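Local coordinates for protein chemotactic transducer PctC (Pseudomonas aeruginosa, PDB 5LTV) that senses amino acids and gamma-aminobutyrate through its periplasmic ligand-binding domain and probably relays their presence to the chemotaxis machinery, at residues I41-E54 with T241-L255. Numbering follows the deposited sequence. Where two conformers were deposited one is given.
With SO4 (sulfate ion), chain J.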
loop_
_atom_site.group_PDB
_atom_site.type_symbol
_atom_site.label_atom_id
_atom_site.label_comp_id
_atom_site.label_asym_id
_atom_site.label_seq_id
_atom_site.Cartn_x
_atom_site.Cartn_y
_atom_site.Cartn_z
ATOM N N ILE A 41 3.055 17.891 -14.387
ATOM C CA ILE A 41 3.944 16.985 -13.672
ATOM C C ILE A 41 3.180 16.198 -12.630
ATOM O O ILE A 41 3.440 15.014 -12.418
ATOM C CB ILE A 41 5.094 17.776 -13.034
ATOM C CG1 ILE A 41 5.802 18.594 -14.111
ATOM C CG2 ILE A 41 6.034 16.838 -12.203
ATOM C CD1 ILE A 41 7.162 18.989 -13.728
ATOM N N GLY A 42 2.247 16.849 -11.942
ATOM C CA GLY A 42 1.425 16.136 -10.980
ATOM C C GLY A 42 0.602 15.039 -11.624
ATOM O O GLY A 42 0.456 13.954 -11.063
ATOM N N THR A 43 0.064 15.309 -12.814
ATOM C CA THR A 43 -0.708 14.311 -13.534
ATOM C C THR A 43 0.158 13.113 -13.900
ATOM O O THR A 43 -0.203 11.963 -13.620
ATOM C CB THR A 43 -1.309 14.947 -14.785
ATOM O OG1 THR A 43 -2.320 15.877 -14.389
ATOM C CG2 THR A 43 -1.926 13.910 -15.682
ATOM N N LEU A 44 1.311 13.367 -14.514
ATOM C CA LEU A 44 2.203 12.282 -14.884
ATOM C C LEU A 44 2.764 11.573 -13.657
ATOM O O LEU A 44 3.087 10.385 -13.734
ATOM C CB LEU A 44 3.342 12.820 -15.749
ATOM C CG LEU A 44 2.910 13.325 -17.129
ATOM C CD1 LEU A 44 4.106 13.871 -17.924
ATOM C CD2 LEU A 44 2.154 12.252 -17.912
ATOM N N THR A 45 2.935 12.291 -12.535
ATOM C CA THR A 45 3.465 11.654 -11.327
ATOM C C THR A 45 2.431 10.716 -10.731
ATOM O O THR A 45 2.762 9.599 -10.321
ATOM C CB THR A 45 3.893 12.705 -10.303
ATOM O OG1 THR A 45 4.901 13.525 -10.885
ATOM C CG2 THR A 45 4.481 12.065 -9.083
ATOM N N ALA A 46 1.160 11.133 -10.763
ATOM C CA ALA A 46 0.074 10.315 -10.252
ATOM C C ALA A 46 -0.156 9.096 -11.130
ATOM O O ALA A 46 -0.359 7.987 -10.625
ATOM C CB ALA A 46 -1.205 11.139 -10.153
ATOM N N SER A 47 -0.139 9.275 -12.440
ATOM C CA SER A 47 -0.406 8.113 -13.268
ATOM C C SER A 47 0.756 7.123 -13.203
ATOM O O SER A 47 0.544 5.925 -13.419
ATOM C CB SER A 47 -0.728 8.550 -14.705
ATOM O OG SER A 47 0.357 9.275 -15.264
ATOM N N ASN A 48 1.958 7.582 -12.841
ATOM C CA ASN A 48 3.071 6.658 -12.651
ATOM C C ASN A 48 2.885 5.818 -11.385
ATOM O O ASN A 48 2.915 4.583 -11.430
ATOM C CB ASN A 48 4.394 7.413 -12.586
ATOM C CG ASN A 48 5.593 6.478 -12.706
ATOM O OD1 ASN A 48 5.604 5.578 -13.540
ATOM N ND2 ASN A 48 6.569 6.660 -11.864
ATOM N N ILE A 49 2.686 6.465 -10.244
ATOM C CA ILE A 49 2.446 5.694 -9.033
ATOM C C ILE A 49 1.175 4.859 -9.173
ATOM O O ILE A 49 1.105 3.743 -8.646
ATOM C CB ILE A 49 2.454 6.641 -7.805
ATOM C CG1 ILE A 49 2.750 5.864 -6.543
ATOM C CG2 ILE A 49 1.178 7.353 -7.628
ATOM C CD1 ILE A 49 4.180 5.397 -6.501
ATOM N N GLN A 50 0.178 5.328 -9.947
ATOM C CA GLN A 50 -1.027 4.512 -10.193
ATOM C C GLN A 50 -0.685 3.211 -10.907
ATOM O O GLN A 50 -1.094 2.116 -10.475
ATOM C CB GLN A 50 -2.044 5.280 -11.022
ATOM C CG GLN A 50 -3.127 4.377 -11.652
ATOM C CD GLN A 50 -4.090 5.160 -12.565
ATOM O OE1 GLN A 50 -3.889 6.351 -12.825
ATOM N NE2 GLN A 50 -5.146 4.499 -13.027
ATOM N N SER A 51 0.051 3.310 -12.020
ATOM C CA SER A 51 0.446 2.105 -12.750
ATOM C C SER A 51 1.264 1.170 -11.872
ATOM O O SER A 51 1.062 -0.052 -11.886
ATOM C CB SER A 51 1.251 2.465 -14.002
ATOM O OG SER A 51 0.418 2.905 -15.023
ATOM N N TRP A 52 2.204 1.725 -11.109
ATOM C CA TRP A 52 3.045 0.883 -10.272
ATOM C C TRP A 52 2.218 0.135 -9.237
ATOM O O TRP A 52 2.333 -1.087 -9.118
ATOM C CB TRP A 52 4.115 1.728 -9.599
ATOM C CG TRP A 52 5.271 0.932 -9.022
ATOM C CD1 TRP A 52 6.472 0.719 -9.607
ATOM C CD2 TRP A 52 5.335 0.313 -7.731
ATOM N NE1 TRP A 52 7.288 -0.016 -8.776
ATOM C CE2 TRP A 52 6.615 -0.278 -7.613
ATOM C CE3 TRP A 52 4.432 0.189 -6.663
ATOM C CZ2 TRP A 52 7.017 -0.992 -6.471
ATOM C CZ3 TRP A 52 4.828 -0.526 -5.541
ATOM C CH2 TRP A 52 6.126 -1.095 -5.441
ATOM N N LEU A 53 1.392 0.855 -8.463
ATOM C CA LEU A 53 0.498 0.219 -7.473
ATOM C C LEU A 53 -0.477 -0.768 -8.131
ATOM O O LEU A 53 -0.733 -1.854 -7.586
ATOM C CB LEU A 53 -0.278 1.309 -6.712
ATOM C CG LEU A 53 0.553 2.240 -5.781
ATOM C CD1 LEU A 53 -0.210 3.466 -5.274
ATOM C CD2 LEU A 53 1.034 1.385 -4.616
ATOM N N GLU A 54 -1.020 -0.417 -9.307
ATOM C CA GLU A 54 -1.981 -1.312 -9.957
ATOM C C GLU A 54 -1.342 -2.650 -10.320
ATOM O O GLU A 54 -1.977 -3.704 -10.169
ATOM C CB GLU A 54 -2.595 -0.645 -11.195
ATOM C CG GLU A 54 -3.722 0.364 -10.806
ATOM C CD GLU A 54 -4.397 1.104 -11.983
ATOM O OE1 GLU A 54 -3.808 1.237 -13.074
ATOM O OE2 GLU A 54 -5.526 1.589 -11.782
ATOM N N THR A 241 -2.764 16.512 -6.887
ATOM C CA THR A 241 -3.273 15.725 -8.007
ATOM C C THR A 241 -3.758 14.377 -7.496
ATOM O O THR A 241 -2.960 13.620 -6.906
ATOM C CB THR A 241 -2.195 15.505 -9.057
ATOM O OG1 THR A 241 -1.643 16.781 -9.442
ATOM C CG2 THR A 241 -2.789 14.753 -10.259
ATOM N N PRO A 242 -5.017 14.023 -7.709
ATOM C CA PRO A 242 -5.504 12.724 -7.235
ATOM C C PRO A 242 -4.853 11.560 -7.963
ATOM O O PRO A 242 -4.495 11.646 -9.138
ATOM C CB PRO A 242 -7.015 12.782 -7.510
ATOM C CG PRO A 242 -7.194 13.855 -8.529
ATOM C CD PRO A 242 -6.090 14.845 -8.303
ATOM N N VAL A 243 -4.669 10.470 -7.229
ATOM C CA VAL A 243 -4.260 9.204 -7.820
ATOM C C VAL A 243 -5.513 8.428 -8.182
ATOM O O VAL A 243 -6.361 8.153 -7.323
ATOM C CB VAL A 243 -3.377 8.387 -6.873
ATOM C CG1 VAL A 243 -2.871 7.180 -7.629
ATOM C CG2 VAL A 243 -2.221 9.236 -6.365
ATOM N N LYS A 244 -5.643 8.095 -9.461
ATOM C CA LYS A 244 -6.782 7.338 -9.938
ATOM C C LYS A 244 -6.533 5.849 -9.730
ATOM O O LYS A 244 -5.389 5.399 -9.604
ATOM C CB LYS A 244 -7.032 7.624 -11.419
ATOM C CG LYS A 244 -7.136 9.112 -11.802
ATOM C CD LYS A 244 -7.330 9.283 -13.317
ATOM C CE LYS A 244 -8.724 8.831 -13.750
ATOM N NZ LYS A 244 -8.745 8.208 -15.116
ATOM N N GLY A 245 -7.626 5.085 -9.683
ATOM C CA GLY A 245 -7.571 3.639 -9.688
ATOM C C GLY A 245 -7.345 2.962 -8.352
ATOM O O GLY A 245 -7.239 1.731 -8.321
ATOM N N LEU A 246 -7.273 3.708 -7.252
ATOM C CA LEU A 246 -6.960 3.029 -5.999
ATOM C C LEU A 246 -8.224 2.667 -5.248
ATOM O O LEU A 246 -9.091 3.527 -5.067
ATOM C CB LEU A 246 -6.080 3.891 -5.115
ATOM C CG LEU A 246 -4.818 4.447 -5.802
ATOM C CD1 LEU A 246 -3.943 5.195 -4.819
ATOM C CD2 LEU A 246 -4.088 3.339 -6.537
ATOM N N PRO A 247 -8.356 1.423 -4.772
ATOM C CA PRO A 247 -9.643 0.988 -4.212
ATOM C C PRO A 247 -9.838 1.524 -2.804
ATOM O O PRO A 247 -8.967 1.375 -1.946
ATOM C CB PRO A 247 -9.529 -0.536 -4.205
ATOM C CG PRO A 247 -8.044 -0.783 -4.004
ATOM C CD PRO A 247 -7.333 0.356 -4.715
ATOM N N GLY A 248 -10.999 2.131 -2.570
ATOM C CA GLY A 248 -11.402 2.503 -1.232
ATOM C C GLY A 248 -10.734 3.723 -0.643
ATOM O O GLY A 248 -10.967 4.027 0.527
ATOM N N VAL A 249 -9.899 4.435 -1.396
ATOM C CA VAL A 249 -9.149 5.566 -0.856
ATOM C C VAL A 249 -9.158 6.695 -1.873
ATOM O O VAL A 249 -9.369 6.486 -3.072
ATOM C CB VAL A 249 -7.681 5.204 -0.504
ATOM C CG1 VAL A 249 -7.607 4.146 0.592
ATOM C CG2 VAL A 249 -6.919 4.735 -1.755
ATOM N N THR A 250 -8.919 7.902 -1.374
ATOM C CA THR A 250 -8.654 9.063 -2.218
ATOM C C THR A 250 -7.312 9.616 -1.744
ATOM O O THR A 250 -7.216 10.197 -0.662
ATOM C CB THR A 250 -9.755 10.118 -2.116
ATOM O OG1 THR A 250 -11.002 9.488 -2.339
ATOM C CG2 THR A 250 -9.570 11.203 -3.165
ATOM N N TRP A 251 -6.279 9.410 -2.532
ATOM C CA TRP A 251 -4.955 9.833 -2.160
ATOM C C TRP A 251 -4.424 10.767 -3.227
ATOM O O TRP A 251 -4.770 10.651 -4.404
ATOM C CB TRP A 251 -4.008 8.655 -1.990
ATOM C CG TRP A 251 -4.323 7.767 -0.872
ATOM C CD1 TRP A 251 -5.176 7.975 0.132
ATOM C CD2 TRP A 251 -3.695 6.490 -0.592
ATOM N NE1 TRP A 251 -5.181 6.907 1.026
ATOM C CE2 TRP A 251 -4.252 5.985 0.595
ATOM C CE3 TRP A 251 -2.718 5.737 -1.233
ATOM C CZ2 TRP A 251 -3.874 4.750 1.164
ATOM C CZ3 TRP A 251 -2.340 4.496 -0.664
ATOM C CH2 TRP A 251 -2.912 4.033 0.520
ATOM N N TYR A 252 -3.608 11.717 -2.793
ATOM C CA TYR A 252 -3.136 12.762 -3.680
ATOM C C TYR A 252 -1.623 12.752 -3.727
ATOM O O TYR A 252 -0.961 12.480 -2.709
ATOM C CB TYR A 252 -3.596 14.148 -3.216
ATOM C CG TYR A 252 -5.082 14.376 -3.261
ATOM C CD1 TYR A 252 -5.883 13.946 -2.229
ATOM C CD2 TYR A 252 -5.674 15.065 -4.323
ATOM C CE1 TYR A 252 -7.257 14.156 -2.248
ATOM C CE2 TYR A 252 -7.042 15.302 -4.352
ATOM C CZ TYR A 252 -7.835 14.833 -3.298
ATOM O OH TYR A 252 -9.199 15.028 -3.256
ATOM N N VAL A 253 -1.104 13.021 -4.924
ATOM C CA VAL A 253 0.276 13.443 -5.110
ATOM C C VAL A 253 0.365 14.924 -4.782
ATOM O O VAL A 253 -0.357 15.750 -5.363
ATOM C CB VAL A 253 0.749 13.170 -6.543
ATOM C CG1 VAL A 253 2.105 13.828 -6.781
ATOM C CG2 VAL A 253 0.829 11.688 -6.788
ATOM N N ALA A 254 1.231 15.267 -3.838
ATOM C CA ALA A 254 1.513 16.662 -3.512
ATOM C C ALA A 254 2.877 17.017 -4.079
ATOM O O ALA A 254 3.852 16.297 -3.821
ATOM C CB ALA A 254 1.487 16.911 -1.997
ATOM N N LEU A 255 2.941 18.096 -4.867
ATOM C CA LEU A 255 4.194 18.627 -5.389
ATOM C C LEU A 255 4.509 19.942 -4.693
ATOM O O LEU A 255 3.647 20.826 -4.609
ATOM C CB LEU A 255 4.133 18.881 -6.891
ATOM C CG LEU A 255 3.864 17.730 -7.830
ATOM C CD1 LEU A 255 3.844 18.196 -9.278
ATOM C CD2 LEU A 255 4.915 16.683 -7.635
HETATM S S SO4 J . 10.040 -2.477 -9.817
HETATM O O1 SO4 J . 10.092 -1.181 -9.102
HETATM O O2 SO4 J . 10.984 -2.501 -10.938
HETATM O O3 SO4 J . 8.698 -2.679 -10.383
HETATM O O4 SO4 J . 10.377 -3.589 -8.929
HETATM O O HOH W 1 -3.678 8.770 -11.369
HETATM O O HOH W 2 -7.123 5.193 -15.392
#
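Gly-42 lies against Thr-241, their CA atoms 5.6 Å apart, where the long N-terminal helix of this double Cache (dCache) domain passes the membrane-proximal sheet. The axes of helix 41-54 and strand 251-255 approach to 8.6 Å at 134°, so the helix crosses the strand obliquely, midway between perpendicular and antiparallel. Strands 241-242 and 251-255 form an antiparallel hairpin, Thr-241 and Val-253 being a hydrogen-bonded pair.

Packing is tight where Gly-42 has no side chain: Thr-241 CG2 sits 3.4 Å from Gly-42 O, and Leu-255 CD1 touches Gly-42 N. One turn on, Ala-46 and Thr-45 divide the two methyls of Val-253, CG2 going to Ala-46 and CG1 to Thr-45 CG2 (3.7 Å). Ile-49 CG2 meets both methyls of Val-243, and Leu-53 CD1 meets both of Leu-246 at 4.1 Å. Ile-49 also touches Ile-177 of helix 171-178.

At the solvent-facing margin the contact turns polar. With CG anti to the backbone N (chi1 163°) and the chain extended beyond it, Gln-50 lays its amide over one face of the Lys-244 to Gly-245 peptide, the planes mutually tilted. A water bridges Gln-50 OE1 to Lys-244 N, 2.8 Å from each. Gln-50 NE2 donates a hydrogen bond to Glu-54 OE2 at 3.2 Å, nearly straight at 166° but from above the carboxylate plane; that OE2 lies 3.6 Å from Gly-245 CA.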